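Local coordinates for YPM (Yersinia pseudotuberculosis, PDB 1PM4), which acts as a superantigenic mitogen, a toxin that probably stimulates T cells by engaging their receptors outside the normal peptide-specific route, at residues 12-18 and 89-95; 19-25 and 111-117; 84-88 and 100-105. All coordinates share one frame; numbering follows the deposited sequence.

Contact 1. Residues 12-18 and 89-95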
loop_
_atom_site.group_PDB
_atom_site.type_symbol
_atom_site.label_atom_id
_atom_site.label_comp_id
_atom_site.label_asym_id
_atom_site.label_seq_id
_atom_site.Cartn_x
_atom_site.Cartn_y
_atom_site.Cartn_z
ATOM N N THR A 12 9.528 -8.461 -25.087
ATOM C CA THR A 12 9.980 -9.748 -24.633
ATOM C C THR A 12 10.894 -9.520 -23.454
ATOM O O THR A 12 11.683 -8.565 -23.490
ATOM C CB THR A 12 10.807 -10.399 -25.774
ATOM O OG1 THR A 12 9.963 -10.566 -26.949
ATOM C CG2 THR A 12 11.234 -11.767 -25.397
ATOM N N ILE A 13 10.710 -10.306 -22.386
ATOM C CA ILE A 13 11.531 -10.095 -21.179
ATOM C C ILE A 13 12.282 -11.355 -20.912
ATOM O O ILE A 13 11.730 -12.471 -20.809
ATOM C CB ILE A 13 10.664 -9.643 -19.984
ATOM C CG1 ILE A 13 11.562 -9.300 -18.801
ATOM C CG2 ILE A 13 9.520 -10.646 -19.678
ATOM C CD1 ILE A 13 10.827 -8.635 -17.670
ATOM N N GLN A 14 13.585 -11.249 -20.912
ATOM C CA GLN A 14 14.437 -12.389 -20.685
ATOM C C GLN A 14 14.233 -13.033 -19.308
ATOM O O GLN A 14 13.713 -12.403 -18.376
ATOM C CB GLN A 14 15.897 -11.935 -20.851
ATOM C CG GLN A 14 16.188 -11.723 -22.361
ATOM C CD GLN A 14 17.289 -10.710 -22.617
ATOM O OE1 GLN A 14 17.569 -9.865 -21.752
ATOM N NE2 GLN A 14 17.934 -10.824 -23.763
ATOM N N GLY A 15 14.645 -14.288 -19.187
ATOM C CA GLY A 15 14.617 -14.965 -17.881
ATOM C C GLY A 15 15.223 -14.098 -16.769
ATOM O O GLY A 15 16.321 -13.546 -16.949
ATOM N N LYS A 16 14.494 -13.996 -15.644
ATOM C CA LYS A 16 14.876 -13.232 -14.465
ATOM C C LYS A 16 15.060 -11.737 -14.723
ATOM O O LYS A 16 15.375 -11.025 -13.751
ATOM C CB LYS A 16 16.139 -13.853 -13.822
ATOM C CG LYS A 16 16.071 -15.320 -13.513
ATOM C CD LYS A 16 14.892 -15.603 -12.541
ATOM C CE LYS A 16 14.873 -16.997 -11.984
ATOM N NZ LYS A 16 13.644 -17.352 -11.338
ATOM N N GLY A 17 14.715 -11.250 -15.915
ATOM C CA GLY A 17 14.942 -9.857 -16.234
ATOM C C GLY A 17 13.926 -8.924 -15.566
ATOM O O GLY A 17 12.856 -9.365 -15.041
ATOM N N GLU A 18 14.244 -7.638 -15.580
ATOM C CA GLU A 18 13.322 -6.625 -15.113
ATOM C C GLU A 18 13.273 -5.533 -16.161
ATOM O O GLU A 18 14.345 -5.169 -16.706
ATOM C CB GLU A 18 13.662 -6.083 -13.743
ATOM C CG GLU A 18 15.070 -5.613 -13.536
ATOM C CD GLU A 18 15.334 -5.027 -12.155
ATOM O OE1 GLU A 18 14.924 -5.710 -11.200
ATOM O OE2 GLU A 18 16.039 -3.985 -12.003
ATOM N N LYS A 89 8.816 -7.614 -13.429
ATOM C CA LYS A 89 9.813 -8.565 -13.033
ATOM C C LYS A 89 9.433 -9.934 -13.587
ATOM O O LYS A 89 8.332 -10.394 -13.331
ATOM C CB LYS A 89 9.993 -8.620 -11.524
ATOM C CG LYS A 89 11.015 -9.688 -11.044
ATOM C CD LYS A 89 12.471 -9.669 -11.655
ATOM C CE LYS A 89 13.383 -10.821 -11.185
ATOM N NZ LYS A 89 14.927 -10.634 -11.268
ATOM N N ASN A 90 10.349 -10.558 -14.335
ATOM C CA ASN A 90 10.154 -11.932 -14.753
ATOM C C ASN A 90 10.663 -12.888 -13.686
ATOM O O ASN A 90 11.865 -12.929 -13.412
ATOM C CB ASN A 90 10.809 -12.172 -16.108
ATOM C CG ASN A 90 10.497 -13.540 -16.638
ATOM O OD1 ASN A 90 9.702 -14.272 -16.020
ATOM N ND2 ASN A 90 11.071 -13.895 -17.762
ATOM N N ASN A 91 9.752 -13.542 -12.976
ATOM C CA ASN A 91 10.135 -14.462 -11.890
ATOM C C ASN A 91 10.627 -15.803 -12.418
ATOM O O ASN A 91 11.280 -16.598 -11.694
ATOM C CB ASN A 91 8.904 -14.668 -11.028
ATOM C CG ASN A 91 8.390 -13.415 -10.418
ATOM O OD1 ASN A 91 9.178 -12.599 -9.891
ATOM N ND2 ASN A 91 7.080 -13.234 -10.458
ATOM N N SER A 92 10.287 -16.097 -13.660
ATOM C CA SER A 92 10.688 -17.327 -14.331
ATOM C C SER A 92 12.036 -17.201 -15.018
ATOM O O SER A 92 12.475 -16.088 -15.374
ATOM C CB SER A 92 9.634 -17.682 -15.414
ATOM O OG SER A 92 9.960 -18.797 -16.193
ATOM N N SER A 93 12.714 -18.338 -15.214
ATOM C CA SER A 93 13.911 -18.372 -16.038
ATOM C C SER A 93 13.576 -18.377 -17.555
ATOM O O SER A 93 14.448 -18.259 -18.381
ATOM C CB SER A 93 14.792 -19.533 -15.669
ATOM O OG SER A 93 15.085 -19.443 -14.300
ATOM N N GLU A 94 12.300 -18.540 -17.900
ATOM C CA GLU A 94 11.827 -18.582 -19.273
ATOM C C GLU A 94 11.641 -17.216 -19.879
ATOM O O GLU A 94 10.851 -16.393 -19.395
ATOM C CB GLU A 94 10.520 -19.378 -19.367
ATOM C CG GLU A 94 10.009 -19.592 -20.779
ATOM C CD GLU A 94 8.879 -20.651 -20.871
ATOM O OE1 GLU A 94 8.691 -21.166 -21.951
ATOM O OE2 GLU A 94 8.133 -20.868 -19.910
ATOM N N THR A 95 12.360 -16.967 -20.969
ATOM C CA THR A 95 12.202 -15.744 -21.723
ATOM C C THR A 95 10.818 -15.739 -22.304
ATOM O O THR A 95 10.378 -16.768 -22.867
ATOM C CB THR A 95 13.250 -15.685 -22.837
ATOM O OG1 THR A 95 14.548 -15.537 -22.205
ATOM C CG2 THR A 95 13.021 -14.463 -23.706
HETATM O O HOH W 1 13.914 -20.435 -12.311
#
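The amide of Asn90 reaches into the type II beta turn formed by Gln14 to Gly17, and so joins two connections that pass from one sheet to the other at one end of the jelly roll. Asn90 ND2 donates to Gln14 O at 3.1 Å, arriving well above the carbonyl plane, while the turn's own Gly17 N comes to the same oxygen from the opposite face; two donors thus grip one acceptor. With CG anti to the backbone N (chi1 -174°), the Asn90 amide is carried across to the turn, and its CB packs on Ile13 CD1. Backbone bonds flank it: Asn90 N donates to Gly17 O at 2.9 Å, and Lys16 N to Ser92 O. Gly15 presses its CA against Ser93 O at 3.3 Å, close enough for a CA-H...O contact, and its N reaches Thr95 OG1.

Each lysine sends its ammonium to a carbonyl of the opposite segment. Lys89, bent at chi2 (54°), turns its NZ back to Lys16 O at 2.6 Å, and Lys16 NZ donates to Asn91 O from above the carbonyl plane.

Behind this first shell, the 89-95 loop braces itself. Asn90 ND2 also donates to Glu94 O, with that oxygen in the plane of the amide, and Asn90 OD1 accepts from Ser92 N in an Asx turn. Ser92 OG takes Glu94 N in an ST turn, while the Asn91 amide is turned to Asp46 and Thr48. At the outer margin the methyls Thr12 CG2 and Thr95 CG2 meet at 3.6 Å.

Contact 2. Residues 19-25 and 111-117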
loop_
_atom_site.group_PDB
_atom_site.type_symbol
_atom_site.label_atom_id
_atom_site.label_comp_id
_atom_site.label_asym_id
_atom_site.label_seq_id
_atom_site.Cartn_x
_atom_site.Cartn_y
_atom_site.Cartn_z
ATOM N N VAL A 19 12.095 -5.016 -16.448
ATOM C CA VAL A 19 11.915 -3.957 -17.428
ATOM C C VAL A 19 11.055 -2.896 -16.770
ATOM O O VAL A 19 10.031 -3.240 -16.157
ATOM C CB VAL A 19 11.202 -4.507 -18.688
ATOM C CG1 VAL A 19 10.769 -3.352 -19.577
ATOM C CG2 VAL A 19 12.120 -5.446 -19.499
ATOM N N CYS A 20 11.486 -1.615 -16.832
ATOM C CA CYS A 20 10.736 -0.530 -16.249
ATOM C C CYS A 20 10.239 0.438 -17.320
ATOM O O CYS A 20 11.007 0.798 -18.253
ATOM C CB CYS A 20 11.578 0.227 -15.217
ATOM S SG CYS A 20 11.738 -0.610 -13.653
ATOM N N ILE A 21 8.984 0.832 -17.173
ATOM C CA ILE A 21 8.293 1.686 -18.117
ATOM C C ILE A 21 7.809 2.903 -17.332
ATOM O O ILE A 21 7.138 2.788 -16.303
ATOM C CB ILE A 21 7.142 0.915 -18.830
ATOM C CG1 ILE A 21 7.750 -0.230 -19.647
ATOM C CG2 ILE A 21 6.310 1.879 -19.740
ATOM C CD1 ILE A 21 6.769 -1.059 -20.342
ATOM N N ILE A 22 8.221 4.076 -17.792
ATOM C CA ILE A 22 7.863 5.307 -17.096
ATOM C C ILE A 22 6.579 5.958 -17.709
ATOM O O ILE A 22 6.337 5.893 -18.886
ATOM C CB ILE A 22 9.046 6.292 -17.112
ATOM C CG1 ILE A 22 8.798 7.485 -16.208
ATOM C CG2 ILE A 22 9.316 6.791 -18.446
ATOM C CD1 ILE A 22 10.166 8.105 -15.792
ATOM N N GLY A 23 5.853 6.611 -16.848
ATOM C CA GLY A 23 4.652 7.362 -17.216
ATOM C C GLY A 23 4.734 8.757 -16.671
ATOM O O GLY A 23 5.316 8.989 -15.606
ATOM N N ASN A 24 4.086 9.671 -17.383
ATOM C CA ASN A 24 4.046 11.077 -17.002
ATOM C C ASN A 24 5.438 11.643 -16.686
ATOM O O ASN A 24 5.653 12.212 -15.627
ATOM C CB ASN A 24 3.108 11.289 -15.822
ATOM C CG ASN A 24 2.901 12.751 -15.538
ATOM O OD1 ASN A 24 2.905 13.534 -16.472
ATOM N ND2 ASN A 24 2.737 13.126 -14.284
ATOM N N LYS A 25 6.375 11.452 -17.608
ATOM C CA LYS A 25 7.794 11.504 -17.220
ATOM C C LYS A 25 8.206 12.961 -16.821
ATOM O O LYS A 25 8.927 13.173 -15.823
ATOM C CB LYS A 25 8.707 10.811 -18.264
ATOM C CG LYS A 25 8.368 11.024 -19.757
ATOM C CD LYS A 25 9.536 10.538 -20.681
ATOM C CE LYS A 25 9.119 9.505 -21.729
ATOM N NZ LYS A 25 7.855 9.909 -22.474
ATOM N N SER A 111 10.656 6.069 -25.741
ATOM C CA SER A 111 11.477 6.457 -24.604
ATOM C C SER A 111 10.796 6.121 -23.253
ATOM O O SER A 111 11.404 6.265 -22.220
ATOM C CB SER A 111 11.864 7.950 -24.724
ATOM O OG SER A 111 10.753 8.766 -24.551
ATOM N N ASP A 112 9.544 5.649 -23.274
ATOM C CA ASP A 112 8.885 5.270 -22.035
ATOM C C ASP A 112 9.561 4.022 -21.457
ATOM O O ASP A 112 9.474 3.815 -20.280
ATOM C CB ASP A 112 7.378 4.994 -22.212
ATOM C CG ASP A 112 6.578 6.196 -22.723
ATOM O OD1 ASP A 112 7.042 7.393 -22.635
ATOM O OD2 ASP A 112 5.430 6.043 -23.207
ATOM N N VAL A 113 10.119 3.177 -22.321
ATOM C CA VAL A 113 10.842 1.960 -21.889
ATOM C C VAL A 113 12.209 2.386 -21.423
ATOM O O VAL A 113 13.058 2.828 -22.213
ATOM C CB VAL A 113 10.922 0.880 -22.979
ATOM C CG1 VAL A 113 11.549 -0.368 -22.387
ATOM C CG2 VAL A 113 9.508 0.536 -23.438
ATOM N N LEU A 114 12.392 2.352 -20.117
ATOM C CA LEU A 114 13.629 2.783 -19.496
ATOM C C LEU A 114 14.745 1.811 -19.771
ATOM O O LEU A 114 14.554 0.574 -19.909
ATOM C CB LEU A 114 13.473 2.915 -17.972
ATOM C CG LEU A 114 12.467 3.985 -17.567
ATOM C CD1 LEU A 114 12.394 3.948 -16.063
ATOM C CD2 LEU A 114 12.816 5.440 -18.116
ATOM N N THR A 115 15.948 2.348 -19.860
ATOM C CA THR A 115 17.088 1.471 -19.972
ATOM C C THR A 115 17.424 0.818 -18.669
ATOM O O THR A 115 18.086 -0.223 -18.651
ATOM C CB THR A 115 18.366 2.192 -20.487
ATOM O OG1 THR A 115 18.732 3.230 -19.574
ATOM C CG2 THR A 115 18.169 2.810 -21.780
ATOM N N LYS A 116 16.988 1.407 -17.564
ATOM C CA LYS A 116 17.281 0.888 -16.272
ATOM C C LYS A 116 16.201 1.156 -15.248
ATOM O O LYS A 116 15.539 2.195 -15.314
ATOM C CB LYS A 116 18.627 1.422 -15.808
ATOM C CG LYS A 116 18.643 2.847 -15.350
ATOM C CD LYS A 116 20.076 3.121 -14.607
ATOM C CE LYS A 116 20.170 2.417 -13.194
ATOM N NZ LYS A 116 21.183 1.225 -13.055
ATOM N N CYS A 117 15.965 0.222 -14.330
ATOM C CA CYS A 117 15.028 0.453 -13.261
ATOM C C CYS A 117 15.754 1.196 -12.137
ATOM O O CYS A 117 16.968 1.050 -11.970
ATOM C CB CYS A 117 14.548 -0.887 -12.667
ATOM S SG CYS A 117 13.383 -1.728 -13.762
HETATM O O HOH W 2 14.106 -1.246 -17.745
HETATM O O HOH W 3 6.030 8.849 -19.632
#
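Cys20 and Cys117 are joined by a disulfide that ties the C-terminal tail to strand 18-23, an outermost strand of one sheet of the jelly roll. The SG-SG bond of 2.0 Å has a chi3 of 109°, and beside it the tail makes a single backbone bridge, Ile21 with Val113. Leu114 N donates to Cys20 O at 2.8 Å, and Ile22 N to Asp112 O. The tightly packed part lies around the disulfide and Leu114, whose two methyls part over the strand: CD1 lies on Cys20 CB at 3.9 Å, while CD2 meets Ile22 CG2, the two side chains crossing at about a right angle. Ile85 of the neighbouring strand backs both Cys20 and Leu114.

Val113 is more loosely applied, its CG1 just touching Val19 CG1 at 4.2 Å near the surface. Water enters as well: one molecule accepts from Cys20 N and donates to Leu114 O, linking the two backbones.

At the other end exposed Lys25, its chain bent at chi3 and chi4, curls over buried Asp112, and Glu109 is a second acidic partner for its ammonium. Asp112 OD2 is held separately by Tyr9 OH and Glu109 N, so both carboxylate oxygens are engaged and the group's rotation is fixed. The other oxygen takes the salt bridge: Lys25 NZ meets Asp112 OD1 at 2.6 Å, nearly in line with the C-O bond.

Contact 3. Residues 84-88 and 100-105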
loop_
_atom_site.group_PDB
_atom_site.type_symbol
_atom_site.label_atom_id
_atom_site.label_comp_id
_atom_site.label_asym_id
_atom_site.label_seq_id
_atom_site.Cartn_x
_atom_site.Cartn_y
_atom_site.Cartn_z
ATOM N N TRP A 84 5.551 8.120 -12.568
ATOM C CA TRP A 84 5.401 6.801 -11.981
ATOM C C TRP A 84 6.194 5.870 -12.850
ATOM O O TRP A 84 6.450 6.178 -14.018
ATOM C CB TRP A 84 3.920 6.411 -11.947
ATOM C CG TRP A 84 3.202 6.413 -13.196
ATOM C CD1 TRP A 84 3.152 5.419 -14.094
ATOM C CD2 TRP A 84 2.324 7.462 -13.700
ATOM N NE1 TRP A 84 2.327 5.754 -15.131
ATOM C CE2 TRP A 84 1.801 7.007 -14.927
ATOM C CE3 TRP A 84 1.928 8.718 -13.216
ATOM C CZ2 TRP A 84 0.909 7.780 -15.733
ATOM C CZ3 TRP A 84 1.034 9.503 -13.992
ATOM C CH2 TRP A 84 0.534 9.020 -15.237
ATOM N N ILE A 85 6.547 4.730 -12.288
ATOM C CA ILE A 85 7.142 3.610 -13.021
ATOM C C ILE A 85 6.403 2.327 -12.757
ATOM O O ILE A 85 6.057 1.956 -11.597
ATOM C CB ILE A 85 8.591 3.454 -12.623
ATOM C CG1 ILE A 85 9.394 4.574 -13.248
ATOM C CG2 ILE A 85 9.223 2.053 -13.057
ATOM C CD1 ILE A 85 10.773 4.596 -12.629
ATOM N N TRP A 86 6.142 1.627 -13.847
ATOM C CA TRP A 86 5.716 0.258 -13.833
ATOM C C TRP A 86 6.966 -0.639 -13.968
ATOM O O TRP A 86 7.643 -0.583 -14.980
ATOM C CB TRP A 86 4.828 -0.009 -15.042
ATOM C CG TRP A 86 3.648 0.905 -15.097
ATOM C CD1 TRP A 86 3.421 1.825 -16.085
ATOM C CD2 TRP A 86 2.469 0.887 -14.276
ATOM N NE1 TRP A 86 2.258 2.492 -15.832
ATOM C CE2 TRP A 86 1.614 1.937 -14.767
ATOM C CE3 TRP A 86 2.075 0.204 -13.149
ATOM C CZ2 TRP A 86 0.432 2.254 -14.197
ATOM C CZ3 TRP A 86 0.853 0.561 -12.534
ATOM C CH2 TRP A 86 0.030 1.566 -13.093
ATOM N N LYS A 87 7.269 -1.416 -12.941
ATOM C CA LYS A 87 8.346 -2.375 -13.029
ATOM C C LYS A 87 7.802 -3.784 -13.234
ATOM O O LYS A 87 6.979 -4.247 -12.447
ATOM C CB LYS A 87 9.142 -2.343 -11.727
ATOM C CG LYS A 87 10.218 -3.340 -11.633
ATOM C CD LYS A 87 11.184 -3.062 -10.464
ATOM C CE LYS A 87 12.249 -4.047 -10.416
ATOM N NZ LYS A 87 13.133 -3.990 -9.131
ATOM N N ILE A 88 8.250 -4.413 -14.281
ATOM C CA ILE A 88 7.897 -5.770 -14.669
ATOM C C ILE A 88 9.072 -6.639 -14.294
ATOM O O ILE A 88 10.186 -6.472 -14.844
ATOM C CB ILE A 88 7.659 -5.902 -16.217
ATOM C CG1 ILE A 88 6.493 -4.965 -16.644
ATOM C CG2 ILE A 88 7.315 -7.315 -16.590
ATOM C CD1 ILE A 88 6.432 -4.650 -18.137
ATOM N N LEU A 100 1.845 -4.841 -21.520
ATOM C CA LEU A 100 1.391 -4.066 -20.362
ATOM C C LEU A 100 0.358 -3.060 -20.921
ATOM O O LEU A 100 0.726 -2.182 -21.694
ATOM C CB LEU A 100 2.562 -3.306 -19.796
ATOM C CG LEU A 100 2.211 -2.523 -18.538
ATOM C CD1 LEU A 100 1.910 -3.414 -17.372
ATOM C CD2 LEU A 100 3.273 -1.501 -18.165
ATOM N N ASP A 101 -0.867 -3.178 -20.491
ATOM C CA ASP A 101 -1.862 -2.163 -20.725
ATOM C C ASP A 101 -1.771 -1.180 -19.583
ATOM O O ASP A 101 -1.804 -1.585 -18.411
ATOM C CB ASP A 101 -3.234 -2.745 -20.720
ATOM C CG ASP A 101 -3.467 -3.779 -21.758
ATOM O OD1 ASP A 101 -2.744 -3.911 -22.764
ATOM O OD2 ASP A 101 -4.394 -4.598 -21.563
ATOM N N ALA A 102 -1.561 0.087 -19.883
ATOM C CA ALA A 102 -1.445 1.131 -18.812
ATOM C C ALA A 102 -1.973 2.489 -19.187
ATOM O O ALA A 102 -1.837 2.929 -20.324
ATOM C CB ALA A 102 0.007 1.309 -18.487
ATOM N N THR A 103 -2.505 3.173 -18.202
ATOM C CA THR A 103 -2.855 4.576 -18.325
ATOM C C THR A 103 -1.664 5.364 -18.807
ATOM O O THR A 103 -0.601 5.197 -18.285
ATOM C CB THR A 103 -3.226 5.138 -16.949
ATOM O OG1 THR A 103 -4.321 4.431 -16.440
ATOM C CG2 THR A 103 -3.762 6.574 -17.125
ATOM N N VAL A 104 -1.833 6.135 -19.866
ATOM C CA VAL A 104 -0.803 7.075 -20.248
ATOM C C VAL A 104 -1.362 8.479 -20.297
ATOM O O VAL A 104 -2.546 8.694 -20.486
ATOM C CB VAL A 104 -0.143 6.749 -21.574
ATOM C CG1 VAL A 104 0.561 5.408 -21.481
ATOM C CG2 VAL A 104 -1.130 6.711 -22.693
ATOM N N HIS A 105 -0.471 9.440 -20.155
ATOM C CA HIS A 105 -0.940 10.804 -20.225
ATOM C C HIS A 105 -0.729 11.404 -21.584
ATOM O O HIS A 105 -1.561 12.165 -22.053
ATOM C CB HIS A 105 -0.367 11.649 -19.103
ATOM C CG HIS A 105 -1.366 11.886 -18.022
ATOM N ND1 HIS A 105 -1.514 11.015 -16.968
ATOM C CD2 HIS A 105 -2.332 12.822 -17.878
ATOM C CE1 HIS A 105 -2.496 11.422 -16.194
ATOM N NE2 HIS A 105 -3.015 12.518 -16.724
HETATM O O HOH W 4 1.982 4.567 -17.850
#
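Strands 84-88 and 100-103 run antiparallel at 168° with their axes 10.0 Å apart, too far for backbone pairing, and face each other through side chains from two different sheets. Trp86 sits at the middle. Leu100 CD2 comes against the root of its side chain, 3.8 Å from Trp86 CB and nearly as close to CG and CD1, and Ala102 CB lies 3.7 Å from Trp86 NE1. Leu100 reaches across because its CG stands anti to the backbone N (chi1 -177°). Ile88 CD1 adds a looser touch on Leu100 CB.

A water between the two strands answers the polar atoms of this apolar layer. It accepts from Trp84 NE1 at 3.0 Å and from Trp86 NE1, lying in the plane of both indoles, and donates to Thr103 O at 2.7 Å; both N-H groups and a carbonyl are thereby satisfied by one molecule. Trp84 CD1 also rests over one face of Trp86, offset toward its rim. Farther out, the benzo edge of Trp84 meets His105 rim to rim, CH2 to ND1 3.3 Å, with the planes at 62°.

Leu34, Ala36 and Leu38 of strand 32-39, together with Leu49 and Leu51 of strand 47-54, surround these residues. Two antiparallel sheets packed face to face over a shared hydrophobic core make the beta sandwich of the jelly-roll fold.

Strand 84-90 links the three contacts: contact 1 uses its C-terminal end, contact 3 its inward-facing side chains, and strand 18-23 of contact 2 is its hydrogen-bonded neighbour. Contacts 2 and 3 are neighbours, their centres about 9 Å apart, joined by Ile21 O to Trp86 N at 2.9 Å and Val19 O to Ile88 N at 2.8 Å. Contact 1 lies farther off at the sandwich's end, its centre about 17 Å from that of contact 2 and 18 Å from that of contact 3. Ile13 CD1 nevertheless reaches Val19 CG2 at 3.9 Å. Along the chain, contact 3 is nested inside the loop that contact 2 closes.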